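Local coordinates for melanin biosynthesis protein TyrA, putative (PDB 2IIZ) that binds heme b and, as a member of the dye-decolorizing peroxidase family, probably acts as a heme-dependent peroxidase, at residues Q184-N189 with T291-G296; E155-R160 with S238-R243; G177-H182 with I259-T264. One frame throughout, in Å; residues are numbered along the deposited sequence.

Contact 1. Residues Q184-N189 with T291-G296. With HEM (protoporphyrin IX containing Fe), chain C.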
loop_
_atom_site.group_PDB
_atom_site.type_symbol
_atom_site.label_atom_id
_atom_site.label_comp_id
_atom_site.label_asym_id
_atom_site.label_seq_id
_atom_site.Cartn_x
_atom_site.Cartn_y
_atom_site.Cartn_z
ATOM N N GLN A 184 10.870 10.230 11.223
ATOM C CA GLN A 184 9.842 10.160 12.256
ATOM C C GLN A 184 8.574 9.668 11.598
ATOM O O GLN A 184 8.087 10.296 10.670
ATOM C CB GLN A 184 9.570 11.536 12.869
ATOM C CG GLN A 184 10.725 12.148 13.650
ATOM C CD GLN A 184 10.251 13.288 14.553
ATOM O OE1 GLN A 184 10.124 14.434 14.109
ATOM N NE2 GLN A 184 9.977 12.971 15.824
ATOM N N LYS A 185 8.043 8.549 12.071
ATOM C CA LYS A 185 6.739 8.085 11.615
ATOM C C LYS A 185 5.675 8.777 12.460
ATOM O O LYS A 185 5.499 8.429 13.637
ATOM C CB LYS A 185 6.590 6.563 11.759
ATOM C CG LYS A 185 5.278 6.028 11.127
ATOM C CD LYS A 185 5.179 4.513 11.161
ATOM C CE LYS A 185 4.675 3.999 12.500
ATOM N NZ LYS A 185 4.434 2.523 12.474
ATOM N N TYR A 186 4.984 9.750 11.848
ATOM C CA TYR A 186 3.913 10.515 12.494
ATOM C C TYR A 186 2.534 9.907 12.198
ATOM O O TYR A 186 2.100 9.832 11.041
ATOM C CB TYR A 186 3.932 11.982 12.050
ATOM C CG TYR A 186 4.979 12.871 12.720
ATOM C CD1 TYR A 186 4.704 13.521 13.898
ATOM C CD2 TYR A 186 6.225 13.062 12.161
ATOM C CE1 TYR A 186 5.655 14.350 14.525
ATOM C CE2 TYR A 186 7.194 13.886 12.773
ATOM C CZ TYR A 186 6.895 14.525 13.955
ATOM O OH TYR A 186 7.824 15.337 14.572
ATOM N N ALA A 187 1.859 9.477 13.263
ATOM C CA ALA A 187 0.493 8.976 13.199
ATOM C C ALA A 187 -0.449 10.148 13.526
ATOM O O ALA A 187 -0.480 10.635 14.654
ATOM C CB ALA A 187 0.300 7.839 14.193
ATOM N N HIS A 188 -1.210 10.595 12.528
ATOM C CA HIS A 188 -2.097 11.732 12.694
ATOM C C HIS A 188 -3.370 11.236 13.373
ATOM O O HIS A 188 -3.789 10.092 13.157
ATOM C CB HIS A 188 -2.478 12.344 11.330
ATOM C CG HIS A 188 -1.352 13.009 10.606
ATOM N ND1 HIS A 188 -0.089 13.141 11.139
ATOM C CD2 HIS A 188 -1.310 13.598 9.385
ATOM C CE1 HIS A 188 0.690 13.773 10.271
ATOM N NE2 HIS A 188 -0.029 14.066 9.200
ATOM N N ASN A 189 -3.968 12.103 14.189
ATOM C CA ASN A 189 -5.331 11.933 14.681
ATOM C C ASN A 189 -6.268 12.733 13.771
ATOM O O ASN A 189 -6.603 13.895 14.037
ATOM C CB ASN A 189 -5.417 12.406 16.138
ATOM C CG ASN A 189 -6.740 12.057 16.802
ATOM O OD1 ASN A 189 -7.677 11.566 16.158
ATOM N ND2 ASN A 189 -6.821 12.310 18.109
ATOM N N THR A 291 -1.026 14.963 16.068
ATOM C CA THR A 291 -0.299 13.827 15.524
ATOM C C THR A 291 0.726 13.391 16.525
ATOM O O THR A 291 1.155 14.199 17.335
ATOM C CB THR A 291 0.402 14.185 14.219
ATOM O OG1 THR A 291 0.911 12.997 13.603
ATOM C CG2 THR A 291 1.520 15.185 14.457
ATOM N N SER A 292 1.116 12.122 16.471
ATOM C CA SER A 292 2.085 11.568 17.416
ATOM C C SER A 292 3.228 10.879 16.695
ATOM O O SER A 292 2.996 10.006 15.839
ATOM C CB SER A 292 1.386 10.572 18.339
ATOM O OG SER A 292 0.177 11.131 18.842
ATOM N N ALA A 293 4.462 11.267 17.035
ATOM C CA ALA A 293 5.655 10.629 16.453
ATOM C C ALA A 293 5.906 9.268 17.128
ATOM O O ALA A 293 6.294 9.210 18.294
ATOM C CB ALA A 293 6.884 11.527 16.590
ATOM N N LEU A 294 5.678 8.183 16.393
ATOM C CA LEU A 294 5.821 6.836 16.941
ATOM C C LEU A 294 7.253 6.307 16.891
ATOM O O LEU A 294 7.602 5.407 17.666
ATOM C CB LEU A 294 4.906 5.876 16.191
ATOM C CG LEU A 294 3.409 6.200 16.234
ATOM C CD1 LEU A 294 2.598 5.087 15.559
ATOM C CD2 LEU A 294 2.936 6.401 17.670
ATOM N N THR A 295 8.077 6.851 15.987
ATOM C CA THR A 295 9.482 6.418 15.866
ATOM C C THR A 295 10.395 7.610 15.700
ATOM O O THR A 295 9.933 8.695 15.359
ATOM C CB THR A 295 9.682 5.474 14.668
ATOM O OG1 THR A 295 9.491 6.199 13.438
ATOM C CG2 THR A 295 8.709 4.284 14.752
ATOM N N GLY A 296 11.685 7.411 15.942
ATOM C CA GLY A 296 12.685 8.467 15.736
ATOM C C GLY A 296 14.064 7.884 15.510
ATOM O O GLY A 296 14.670 7.381 16.446
HETATM C CHA HEM C . 6.791 23.420 6.664
HETATM C CHB HEM C . 3.665 19.874 7.594
HETATM C CHC HEM C . 6.751 17.858 10.642
HETATM C CHD HEM C . 10.083 21.048 9.326
HETATM C C1A HEM C . 5.657 22.650 6.676
HETATM C C2A HEM C . 4.432 22.953 5.967
HETATM C C3A HEM C . 3.573 21.954 6.238
HETATM C C4A HEM C . 4.233 21.014 7.105
HETATM C CMA HEM C . 2.128 21.795 5.737
HETATM C CAA HEM C . 4.195 24.199 5.078
HETATM C CBA HEM C . 4.567 23.934 3.605
HETATM C CGA HEM C . 6.065 23.980 3.403
HETATM O O1A HEM C . 6.701 22.902 3.207
HETATM O O2A HEM C . 6.647 25.099 3.430
HETATM C C1B HEM C . 4.228 19.040 8.508
HETATM C C2B HEM C . 3.575 17.882 9.080
HETATM C C3B HEM C . 4.440 17.320 9.932
HETATM C C4B HEM C . 5.647 18.111 9.907
HETATM C CMB HEM C . 2.137 17.450 8.713
HETATM C CAB HEM C . 4.284 16.071 10.814
HETATM C CBB HEM C . 3.115 15.760 11.354
HETATM C C1C HEM C . 7.906 18.570 10.559
HETATM C C2C HEM C . 9.074 18.310 11.359
HETATM C C3C HEM C . 10.009 19.194 11.000
HETATM C C4C HEM C . 9.439 20.025 9.958
HETATM C CMC HEM C . 9.132 17.193 12.414
HETATM C CAC HEM C . 11.441 19.358 11.544
HETATM C CBC HEM C . 11.973 18.613 12.523
HETATM C C1D HEM C . 9.523 21.962 8.476
HETATM C C2D HEM C . 10.251 23.023 7.833
HETATM C C3D HEM C . 9.223 23.766 7.002
HETATM C C4D HEM C . 7.983 23.072 7.231
HETATM C CMD HEM C . 11.757 23.334 7.977
HETATM C CAD HEM C . 9.431 24.998 6.106
HETATM C CBD HEM C . 9.059 26.228 6.918
HETATM C CGD HEM C . 9.501 27.511 6.255
HETATM O O1D HEM C . 8.612 28.238 5.713
HETATM O O2D HEM C . 10.727 27.794 6.275
HETATM N NA HEM C . 5.509 21.460 7.365
HETATM N NB HEM C . 5.498 19.155 9.031
HETATM N NC HEM C . 8.147 19.620 9.704
HETATM N ND HEM C . 8.195 22.018 8.101
HETATM FE FE HEM C . 6.743 20.668 8.701
HETATM O O HOH W 1 10.438 10.710 17.055
HETATM O O HOH W 2 -1.996 10.775 17.139
#

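Contact 2. Residues E155-R160 with S238-R243. With HEM (protoporphyrin IX containing Fe), chain C.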
loop_
_atom_site.group_PDB
_atom_site.type_symbol
_atom_site.label_atom_id
_atom_site.label_comp_id
_atom_site.label_asym_id
_atom_site.label_seq_id
_atom_site.Cartn_x
_atom_site.Cartn_y
_atom_site.Cartn_z
ATOM N N GLU A 155 8.387 25.353 0.876
ATOM C CA GLU A 155 9.603 26.133 1.170
ATOM C C GLU A 155 10.876 25.286 1.223
ATOM O O GLU A 155 11.910 25.740 1.722
ATOM C CB GLU A 155 9.429 26.898 2.477
ATOM C CG GLU A 155 8.464 28.075 2.361
ATOM C CD GLU A 155 9.015 29.206 1.503
ATOM O OE1 GLU A 155 10.106 29.726 1.835
ATOM O OE2 GLU A 155 8.351 29.567 0.502
ATOM N N ASN A 156 10.799 24.059 0.712
ATOM C CA ASN A 156 12.000 23.251 0.494
ATOM C C ASN A 156 12.992 23.959 -0.420
ATOM O O ASN A 156 12.595 24.722 -1.289
ATOM C CB ASN A 156 11.653 21.892 -0.146
ATOM C CG ASN A 156 11.757 20.711 0.828
ATOM O OD1 ASN A 156 12.113 20.848 2.000
ATOM N ND2 ASN A 156 11.451 19.525 0.313
ATOM N N PRO A 157 14.292 23.702 -0.220
ATOM C CA PRO A 157 15.300 24.149 -1.174
ATOM C C PRO A 157 14.949 23.703 -2.589
ATOM O O PRO A 157 14.302 22.657 -2.779
ATOM C CB PRO A 157 16.575 23.441 -0.699
ATOM C CG PRO A 157 16.363 23.192 0.750
ATOM C CD PRO A 157 14.890 22.980 0.922
ATOM N N LYS A 158 15.379 24.494 -3.565
ATOM C CA LYS A 158 15.024 24.259 -4.953
ATOM C C LYS A 158 16.280 24.120 -5.792
ATOM O O LYS A 158 17.321 24.667 -5.464
ATOM C CB LYS A 158 14.155 25.410 -5.467
ATOM C CG LYS A 158 12.855 25.664 -4.655
ATOM C CD LYS A 158 11.754 24.650 -4.973
ATOM C CE LYS A 158 10.382 25.070 -4.383
ATOM N NZ LYS A 158 9.984 24.329 -3.138
ATOM N N GLY A 159 16.176 23.377 -6.883
ATOM C CA GLY A 159 17.304 23.171 -7.776
ATOM C C GLY A 159 18.587 22.838 -7.033
ATOM O O GLY A 159 18.624 21.947 -6.191
ATOM N N ARG A 160 19.638 23.567 -7.349
ATOM C CA ARG A 160 20.965 23.289 -6.818
ATOM C C ARG A 160 21.101 23.612 -5.350
ATOM O O ARG A 160 22.005 23.101 -4.698
ATOM C CB ARG A 160 22.037 24.070 -7.599
ATOM C CG ARG A 160 22.525 23.322 -8.823
ATOM C CD ARG A 160 23.481 22.203 -8.423
ATOM N NE ARG A 160 23.051 20.896 -8.913
ATOM C CZ ARG A 160 23.678 19.749 -8.652
ATOM N NH1 ARG A 160 24.778 19.730 -7.899
ATOM N NH2 ARG A 160 23.201 18.605 -9.148
ATOM N N SER A 238 19.615 31.665 7.392
ATOM C CA SER A 238 18.580 30.638 7.508
ATOM C C SER A 238 19.161 29.239 7.724
ATOM O O SER A 238 20.152 28.852 7.105
ATOM C CB SER A 238 17.680 30.651 6.276
ATOM O OG SER A 238 16.996 31.885 6.193
ATOM N N ILE A 239 18.521 28.498 8.617
ATOM C CA ILE A 239 18.906 27.149 8.975
ATOM C C ILE A 239 17.919 26.217 8.274
ATOM O O ILE A 239 16.743 26.160 8.666
ATOM C CB ILE A 239 18.789 26.973 10.500
ATOM C CG2 ILE A 239 19.266 25.618 10.946
ATOM N N GLU A 240 18.390 25.495 7.253
ATOM C CA GLU A 240 17.503 24.749 6.343
ATOM C C GLU A 240 17.672 23.246 6.427
ATOM O O GLU A 240 18.698 22.760 6.879
ATOM C CB GLU A 240 17.754 25.185 4.890
ATOM C CG GLU A 240 16.982 26.431 4.435
ATOM C CD GLU A 240 17.429 26.910 3.060
ATOM O OE1 GLU A 240 18.508 27.535 2.977
ATOM O OE2 GLU A 240 16.705 26.660 2.063
ATOM N N ILE A 241 16.648 22.519 5.985
ATOM C CA ILE A 241 16.767 21.101 5.697
ATOM C C ILE A 241 16.036 20.797 4.389
ATOM O O ILE A 241 15.206 21.600 3.919
ATOM C CB ILE A 241 16.177 20.210 6.810
ATOM C CG1 ILE A 241 14.733 20.600 7.121
ATOM C CG2 ILE A 241 17.018 20.288 8.074
ATOM C CD1 ILE A 241 13.898 19.426 7.577
ATOM N N LEU A 242 16.339 19.646 3.800
ATOM C CA LEU A 242 15.600 19.200 2.637
ATOM C C LEU A 242 14.747 18.024 3.046
ATOM O O LEU A 242 15.234 16.936 3.296
ATOM C CB LEU A 242 16.526 18.828 1.472
ATOM C CG LEU A 242 15.788 18.245 0.260
ATOM C CD1 LEU A 242 15.105 19.338 -0.564
ATOM C CD2 LEU A 242 16.721 17.425 -0.584
ATOM N N ARG A 243 13.454 18.251 3.113
ATOM C CA ARG A 243 12.544 17.196 3.514
ATOM C C ARG A 243 12.134 16.381 2.326
ATOM O O ARG A 243 12.000 16.904 1.220
ATOM C CB ARG A 243 11.289 17.784 4.116
ATOM C CG ARG A 243 11.484 18.424 5.448
ATOM C CD ARG A 243 10.300 19.323 5.723
ATOM N NE ARG A 243 10.377 20.544 4.913
ATOM C CZ ARG A 243 9.339 21.236 4.457
ATOM N NH1 ARG A 243 8.086 20.847 4.704
ATOM N NH2 ARG A 243 9.565 22.325 3.742
HETATM C CHA HEM C . 6.791 23.420 6.664
HETATM C CHB HEM C . 3.665 19.874 7.594
HETATM C CHC HEM C . 6.751 17.858 10.642
HETATM C CHD HEM C . 10.083 21.048 9.326
HETATM C C1A HEM C . 5.657 22.650 6.676
HETATM C C2A HEM C . 4.432 22.953 5.967
HETATM C C3A HEM C . 3.573 21.954 6.238
HETATM C C4A HEM C . 4.233 21.014 7.105
HETATM C CMA HEM C . 2.128 21.795 5.737
HETATM C CAA HEM C . 4.195 24.199 5.078
HETATM C CBA HEM C . 4.567 23.934 3.605
HETATM C CGA HEM C . 6.065 23.980 3.403
HETATM O O1A HEM C . 6.701 22.902 3.207
HETATM O O2A HEM C . 6.647 25.099 3.430
HETATM C C1B HEM C . 4.228 19.040 8.508
HETATM C C2B HEM C . 3.575 17.882 9.080
HETATM C C3B HEM C . 4.440 17.320 9.932
HETATM C C4B HEM C . 5.647 18.111 9.907
HETATM C CMB HEM C . 2.137 17.450 8.713
HETATM C CAB HEM C . 4.284 16.071 10.814
HETATM C CBB HEM C . 3.115 15.760 11.354
HETATM C C1C HEM C . 7.906 18.570 10.559
HETATM C C2C HEM C . 9.074 18.310 11.359
HETATM C C3C HEM C . 10.009 19.194 11.000
HETATM C C4C HEM C . 9.439 20.025 9.958
HETATM C CMC HEM C . 9.132 17.193 12.414
HETATM C CAC HEM C . 11.441 19.358 11.544
HETATM C CBC HEM C . 11.973 18.613 12.523
HETATM C C1D HEM C . 9.523 21.962 8.476
HETATM C C2D HEM C . 10.251 23.023 7.833
HETATM C C3D HEM C . 9.223 23.766 7.002
HETATM C C4D HEM C . 7.983 23.072 7.231
HETATM C CMD HEM C . 11.757 23.334 7.977
HETATM C CAD HEM C . 9.431 24.998 6.106
HETATM C CBD HEM C . 9.059 26.228 6.918
HETATM C CGD HEM C . 9.501 27.511 6.255
HETATM O O1D HEM C . 8.612 28.238 5.713
HETATM O O2D HEM C . 10.727 27.794 6.275
HETATM N NA HEM C . 5.509 21.460 7.365
HETATM N NB HEM C . 5.498 19.155 9.031
HETATM N NC HEM C . 8.147 19.620 9.704
HETATM N ND HEM C . 8.195 22.018 8.101
HETATM FE FE HEM C . 6.743 20.668 8.701
HETATM O O HOH W 3 12.270 22.712 4.173
#

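Contact 3. Residues G177-H182 with I259-T264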
loop_
_atom_site.group_PDB
_atom_site.type_symbol
_atom_site.label_atom_id
_atom_site.label_comp_id
_atom_site.label_asym_id
_atom_site.label_seq_id
_atom_site.Cartn_x
_atom_site.Cartn_y
_atom_site.Cartn_z
ATOM N N GLY A 177 29.361 14.163 -0.239
ATOM C CA GLY A 177 28.382 13.402 -1.025
ATOM C C GLY A 177 27.358 12.667 -0.166
ATOM O O GLY A 177 26.393 12.121 -0.676
ATOM N N GLY A 178 27.565 12.652 1.145
ATOM C CA GLY A 178 26.650 11.981 2.067
ATOM C C GLY A 178 25.708 12.959 2.726
ATOM O O GLY A 178 25.958 14.158 2.718
ATOM N N SER A 179 24.618 12.441 3.296
ATOM C CA SER A 179 23.624 13.272 3.995
ATOM C C SER A 179 23.240 12.710 5.387
ATOM O O SER A 179 23.254 11.495 5.616
ATOM C CB SER A 179 22.378 13.411 3.100
ATOM O OG SER A 179 21.431 14.308 3.632
ATOM N N TYR A 180 22.901 13.600 6.316
ATOM C CA TYR A 180 22.397 13.172 7.627
ATOM C C TYR A 180 20.880 13.043 7.568
ATOM O O TYR A 180 20.170 13.999 7.225
ATOM C CB TYR A 180 22.820 14.131 8.741
ATOM C CG TYR A 180 24.310 14.105 9.057
ATOM C CD1 TYR A 180 24.851 13.144 9.904
ATOM C CD2 TYR A 180 25.176 15.046 8.508
ATOM C CE1 TYR A 180 26.233 13.125 10.195
ATOM C CE2 TYR A 180 26.537 15.034 8.790
ATOM C CZ TYR A 180 27.068 14.076 9.630
ATOM O OH TYR A 180 28.434 14.083 9.901
ATOM N N ILE A 181 20.386 11.860 7.905
ATOM C CA ILE A 181 18.980 11.551 7.709
ATOM C C ILE A 181 18.269 11.261 9.027
ATOM O O ILE A 181 18.791 10.565 9.874
ATOM C CB ILE A 181 18.849 10.385 6.705
ATOM C CG1 ILE A 181 19.514 10.830 5.391
ATOM C CG2 ILE A 181 17.382 9.970 6.508
ATOM C CD1 ILE A 181 19.277 9.950 4.230
ATOM N N HIS A 182 17.070 11.810 9.193
ATOM C CA HIS A 182 16.255 11.533 10.370
ATOM C C HIS A 182 14.844 11.198 9.908
ATOM O O HIS A 182 14.300 11.847 9.003
ATOM C CB HIS A 182 16.206 12.728 11.305
ATOM C CG HIS A 182 17.525 13.059 11.939
ATOM N ND1 HIS A 182 18.382 14.002 11.420
ATOM C CD2 HIS A 182 18.131 12.571 13.047
ATOM C CE1 HIS A 182 19.462 14.082 12.181
ATOM N NE2 HIS A 182 19.336 13.224 13.176
ATOM N N ILE A 259 10.777 12.707 6.822
ATOM C CA ILE A 259 12.166 12.446 6.510
ATOM C C ILE A 259 12.909 13.758 6.333
ATOM O O ILE A 259 12.532 14.557 5.494
ATOM C CB ILE A 259 12.288 11.600 5.236
ATOM C CG1 ILE A 259 11.413 10.324 5.378
ATOM C CG2 ILE A 259 13.757 11.281 4.961
ATOM C CD1 ILE A 259 11.565 9.323 4.280
ATOM N N SER A 260 13.956 13.972 7.130
ATOM C CA SER A 260 14.850 15.113 6.954
ATOM C C SER A 260 16.192 14.675 6.371
ATOM O O SER A 260 16.724 13.637 6.746
ATOM C CB SER A 260 15.100 15.803 8.276
ATOM O OG SER A 260 16.146 16.772 8.165
ATOM N N THR A 261 16.731 15.485 5.455
ATOM C CA THR A 261 18.029 15.237 4.831
ATOM C C THR A 261 18.829 16.522 4.903
ATOM O O THR A 261 18.316 17.583 4.570
ATOM C CB THR A 261 17.888 14.818 3.364
ATOM O OG1 THR A 261 17.463 15.937 2.570
ATOM C CG2 THR A 261 16.881 13.677 3.203
ATOM N N CYS A 262 20.084 16.432 5.336
ATOM C CA CYS A 262 20.858 17.626 5.650
ATOM C C CYS A 262 22.351 17.328 5.755
ATOM O O CYS A 262 22.752 16.221 6.100
ATOM C CB CYS A 262 20.345 18.190 6.975
ATOM S SG CYS A 262 20.909 19.864 7.388
ATOM N N ARG A 263 23.184 18.318 5.460
ATOM C CA ARG A 263 24.623 18.136 5.560
ATOM C C ARG A 263 25.095 18.165 7.014
ATOM O O ARG A 263 26.226 17.766 7.300
ATOM C CB ARG A 263 25.363 19.203 4.765
ATOM C CG ARG A 263 25.616 20.492 5.507
ATOM C CD ARG A 263 25.808 21.618 4.530
ATOM N NE ARG A 263 27.055 21.494 3.787
ATOM C CZ ARG A 263 27.449 22.342 2.842
ATOM N NH1 ARG A 263 26.690 23.387 2.511
ATOM N NH2 ARG A 263 28.604 22.146 2.223
ATOM N N THR A 264 24.236 18.647 7.917
ATOM C CA THR A 264 24.522 18.638 9.358
ATOM C C THR A 264 23.291 18.153 10.121
ATOM O O THR A 264 22.163 18.496 9.752
ATOM C CB THR A 264 24.985 20.026 9.871
ATOM O OG1 THR A 264 25.079 19.993 11.290
ATOM C CG2 THR A 264 24.023 21.137 9.480
HETATM O O HOH W 4 18.627 15.559 9.136
#

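Contact 1. Residues Q184-N189 with T291-G296
The Y186 ring is sandwiched between protein and cofactor: the A293 methyl lies over one face in a CH-pi contact, its CB 4.0 Å from the ring centroid and 23° off the normal, while the heme vinyl carbons CAB and CBB cover the opposite face. The smaller H188 ring uses its edge. Its ND1 meets T291 OG1 in a hydrogen bond of 2.7 Å in the ring plane, and its NE2 is held by D146. T291 reaches both rings because OG1 stands anti to the backbone N (chi1 -170°) and faces H188, leaving CG2 to lodge 3.6 Å from Y186 CD1 and beside the vinyl CBB.

These side chains share one face of an antiparallel strand pair within the C-terminal ferredoxin-like domain of the DyP fold. A187 and S292 form its hydrogen-bonded pair, with A187 N to S292 O at 2.9 Å and S292 N to A187 O at 2.8 Å. Further along, L294 N donates to K185 O nearly along the C=O axis, and K185 N donates to T295 OG1. On the other face, A187 CB packs on L294 CD1, and K185 NZ reaches a salt bridge with E253.

Y186 OH donates to Q184 OE1 at 2.5 Å, from above the carboxamide plane, and a water accepts from Q184 NE2 and donates to T295 O. Replacing Y186 by an alanine would probably leave the vinyl group and A293 without the ring between them and deprive Q184 OE1 of its hydroxyl donor. The vinyl thus meets carbon and ring surface, while methyl CMC lies 3.1 Å from Y186 OH; that hydroxyl, Q184 OE1 and both H188 ring nitrogens have protein partners, and Q184 NE2 has a water.

Contact 2. Residues E155-R160 with S238-R243
N156 lays its carboxamide against the backbone of R243, where a loop of the DyP-type peroxidase C-terminal domain meets a strand of its antiparallel sheet at the heme propionates. The amide pairs with the backbone N-H and C=O of a single residue, R243: OD1 accepts from R243 N at 3.1 Å (166° at the hydrogen), and ND2 donates to R243 O at 2.8 Å, close to its own amide plane. This two-point grip fixes the rotation of the carboxamide, although no ladder of backbone bonds joins the two segments.

The R243 side chain crosses the amide obliquely, with the guanidinium plane turned 72° from it. A bend at chi3 (-74°) folds the chain over the porphyrin, so that one guanidinium face rests on pyrrole carbon C3D, 3.5 Å below its plane. The propionate lies at the guanidinium edge, and its O1A takes bonds from both NH1, at 2.9 Å, and NH2. NH1 also forms a salt bridge with D152. E155 binds the other oxygen of the same carboxylate, its backbone N donating to O2A.

P157 and E240 run antiparallel past one another, CG approaching OE2, and P157 CD touches L242 CD1 (3.9 Å); the E240 carboxylate itself bonds to H161. Between loop and strand, one water donates to N156 OD1 and to I241 O and accepts from R243 NH2 at 2.8 Å.

Contact 3. Residues G177-H182 with I259-T264
Strands 179-182 and 259-262 run antiparallel, their axes 4.6 Å apart at an angle of 162°, with H182 and S260 as a hydrogen-bonded pair (S260 N to H182 O, 2.9 Å) and Y180 N bonding C262 O at 2.6 Å in the carbonyl plane. The return bond, C262 N to Y180 O, is weak, and the same N-H is weakly shared with S179 OG, which has its main partner in A166 O.

The Y180 ring presents its edge to the turn after the second strand: R263 O lies in the ring plane, 3.1 Å from CE2. Y180 OH is hydrogen-bonded to M82 N. On the face shared by Y180, H182, S260 and C262, a water joins Y180 O, H182 ND1 and S260 OG, sitting in the plane of the imidazole at its edge. On the other face I181 and I259 lie side by side, their CG2 methyls 4.2 Å apart.

The pair is buried, both strands inside the large sheet: strand 291-301 flanks it beyond I181, strand 238-249 lies beyond T261 with the short edge strand 231-232 after it, and helix 266-276 covers the water-bearing face, where F268 stacks on H182.

From the N terminus, the loop segment E155-R160 comes first, and contact 2 closes its loop when the chain reaches strand 238-249. Before that, strand 179-188 supplies G177-H182 to contact 3, which closes its loop at 259-264, and Q184-N189 to contact 1, which closes at 291-296. Every pair of contacts therefore crosses and none is enclosed by another. Contacts 1 and 3 join neighbouring strands in the order 291-301, 179-188, 254-262; strand 238-249 comes next, where L242 O and T261 OG1, 2.5 Å apart, probably bond contact 2 to contact 3. Both contacts 1 and 2 touch the heme, contact 1 at a vinyl and a methyl group, contact 2 at a propionate and the pyrrole beside R243.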